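Local coordinates for protein ribonucleoside-diphosphate reductase (Pseudomonas aeruginosa, PDB 5IM3) that binds dATP as an allosteric nucleotide and probably reduces ribonucleoside diphosphates to the deoxyribonucleotides needed for DNA synthesis, at residues L226-D229 with T230-E234. Residues are numbered along the deposited sequence; the frame is centred on the assembly and turned at random.
Sequences LLMD and TLRAE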
ATOM      1  N   LEU A 226     -48.681  26.709 -11.163  1.00 60.41           N
ATOM      2  CA  LEU A 226     -49.731  26.062 -10.385  1.00 61.77           C
ATOM      3  C   LEU A 226     -49.568  26.343  -8.896  1.00 62.93           C
ATOM      4  O   LEU A 226     -50.546  26.654  -8.206  1.00 62.18           O
ATOM      5  CB  LEU A 226     -49.728  24.557 -10.658  1.00 62.44           C
ATOM      6  CG  LEU A 226     -50.060  24.152 -12.098  1.00 64.40           C
ATOM      7  CD1 LEU A 226     -49.814  22.666 -12.320  1.00 63.68           C
ATOM      8  CD2 LEU A 226     -51.498  24.515 -12.442  1.00 63.46           C
ATOM      9  N   LEU A 227     -48.338  26.243  -8.383  1.00 63.14           N
ATOM     10  CA  LEU A 227     -48.088  26.549  -6.978  1.00 63.47           C
ATOM     11  C   LEU A 227     -48.475  27.982  -6.639  1.00 63.37           C
ATOM     12  O   LEU A 227     -48.873  28.267  -5.504  1.00 63.48           O
ATOM     13  CB  LEU A 227     -46.613  26.310  -6.648  1.00 62.60           C
ATOM     14  CG  LEU A 227     -46.152  26.690  -5.237  1.00 62.54           C
ATOM     15  CD1 LEU A 227     -46.933  25.915  -4.183  1.00 61.52           C
ATOM     16  CD2 LEU A 227     -44.652  26.451  -5.087  1.00 62.01           C
ATOM     17  N   MET A 228     -48.361  28.896  -7.605  1.00 66.45           N
ATOM     18  CA  MET A 228     -48.697  30.293  -7.360  1.00 65.72           C
ATOM     19  C   MET A 228     -50.138  30.455  -6.894  1.00 66.55           C
ATOM     20  O   MET A 228     -50.461  31.428  -6.202  1.00 65.99           O
ATOM     21  CB  MET A 228     -48.461  31.105  -8.632  1.00 67.14           C
ATOM     22  CG  MET A 228     -48.387  32.605  -8.414  1.00 69.22           C
ATOM     23  SD  MET A 228     -46.785  33.129  -7.778  1.00 69.95           S
ATOM     24  CE  MET A 228     -45.744  32.754  -9.192  1.00 69.93           C
ATOM     25  N   ASP A 229     -51.018  29.521  -7.264  1.00 67.29           N
ATOM     26  CA  ASP A 229     -52.418  29.629  -6.869  1.00 68.07           C
ATOM     27  C   ASP A 229     -52.566  29.572  -5.353  1.00 68.63           C
ATOM     28  O   ASP A 229     -53.397  30.283  -4.777  1.00 68.29           O
ATOM     29  CB  ASP A 229     -53.233  28.519  -7.533  1.00 70.03           C
ATOM     30  CG  ASP A 229     -54.698  28.881  -7.687  1.00 71.33           C
ATOM     31  OD1 ASP A 229     -54.990  30.024  -8.101  1.00 71.62           O
ATOM     32  OD2 ASP A 229     -55.557  28.023  -7.396  1.00 72.62           O
ATOM     33  N   THR A 230     -51.768  28.731  -4.689  1.00 69.13           N
ATOM     34  CA  THR A 230     -51.794  28.683  -3.230  1.00 69.22           C
ATOM     35  C   THR A 230     -51.258  29.975  -2.632  1.00 66.50           C
ATOM     36  O   THR A 230     -51.782  30.465  -1.624  1.00 67.34           O
ATOM     37  CB  THR A 230     -50.976  27.493  -2.720  1.00 70.77           C
ATOM     38  OG1 THR A 230     -51.437  26.289  -3.340  1.00 71.81           O
ATOM     39  CG2 THR A 230     -51.106  27.359  -1.206  1.00 71.74           C
ATOM     40  N   LEU A 231     -50.208  30.536  -3.236  1.00 65.00           N
ATOM     41  CA  LEU A 231     -49.630  31.774  -2.725  1.00 63.47           C
ATOM     42  C   LEU A 231     -50.619  32.929  -2.828  1.00 62.31           C
ATOM     43  O   LEU A 231     -50.762  33.719  -1.887  1.00 60.93           O
ATOM     44  CB  LEU A 231     -48.345  32.103  -3.487  1.00 62.43           C
ATOM     45  CG  LEU A 231     -47.058  31.412  -3.023  1.00 60.59           C
ATOM     46  CD1 LEU A 231     -47.167  29.899  -3.102  1.00 61.67           C
ATOM     47  CD2 LEU A 231     -45.881  31.910  -3.850  1.00 59.78           C
ATOM     48  N   ARG A 232     -51.312  33.041  -3.963  1.00 62.80           N
ATOM     49  CA  ARG A 232     -52.277  34.120  -4.140  1.00 62.46           C
ATOM     50  C   ARG A 232     -53.382  34.039  -3.093  1.00 62.80           C
ATOM     51  O   ARG A 232     -53.729  35.043  -2.460  1.00 64.08           O
ATOM     52  CB  ARG A 232     -52.861  34.075  -5.551  1.00 62.35           C
ATOM     53  CG  ARG A 232     -51.857  34.403  -6.645  1.00 61.99           C
ATOM     54  CD  ARG A 232     -52.535  34.560  -7.996  1.00 63.30           C
ATOM     55  NE  ARG A 232     -53.104  33.303  -8.478  1.00 63.16           N
ATOM     56  CZ  ARG A 232     -52.561  32.536  -9.417  1.00 62.87           C
ATOM     57  NH1 ARG A 232     -51.424  32.884 -10.005  1.00 63.63           N
ATOM     58  NH2 ARG A 232     -53.164  31.410  -9.778  1.00 64.03           N
ATOM     59  N   ALA A 233     -53.941  32.845  -2.889  1.00 61.36           N
ATOM     60  CA  ALA A 233     -54.974  32.680  -1.872  1.00 64.55           C
ATOM     61  C   ALA A 233     -54.427  32.983  -0.484  1.00 65.54           C
ATOM     62  O   ALA A 233     -55.076  33.671   0.313  1.00 65.75           O
ATOM     63  CB  ALA A 233     -55.539  31.261  -1.924  1.00 65.45           C
ATOM     64  N   GLU A 234     -53.231  32.477  -0.183  1.00 67.44           N
ATOM     65  CA  GLU A 234     -52.610  32.716   1.114  1.00 66.71           C
ATOM     66  C   GLU A 234     -52.388  34.207   1.349  1.00 64.17           C
ATOM     67  O   GLU A 234     -52.848  34.770   2.349  1.00 62.83           O
ATOM     68  CB  GLU A 234     -51.291  31.942   1.185  1.00 68.61           C
ATOM     69  CG  GLU A 234     -50.521  32.084   2.482  1.00 70.45           C
ATOM     70  CD  GLU A 234     -49.271  31.219   2.507  1.00 71.17           C
ATOM     71  OE1 GLU A 234     -49.189  30.264   1.704  1.00 72.37           O
ATOM     72  OE2 GLU A 234     -48.368  31.497   3.323  1.00 70.28           O
TER
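D229 and R232 form a salt bridge one turn apart on a single helix, with NH2 of R232 2.8 Å from OD1 of D229. With CG beside its own backbone N (chi1 -67°), the R232 chain runs back toward the N-terminal end of the helix, and a bend at chi3 turns the guanidinium in over the backbone of M228 and D229. NH2 meets OD1 on the anti side, somewhat out of the carboxylate plane, and the two flat groups stand 61° apart, so this is a single-bond grip, not a flat two-pronged pair. The other terminal nitrogen, NH1 of R232, packs 3.4 Å from CG of M228, whose chain crosses the arginine at about a right angle. Beneath them run ordinary i to i+4 helix bonds: R232 N to M228 O at 2.9 Å and A233 N to D229 O. On another side of the helix, CD1 of L231 lies 4.0 Å from CG of L227. Both charged groups have second partners: OD2 of D229 pairs with R164 of helix 162-173, while NE of R232 bonds to the carbonyl of A245. In this second ATP-cone region, helix 219-239 packs L226 and D229 against helices 162-173 and 198-210, and L227, M228 and L231 against helix 297-307.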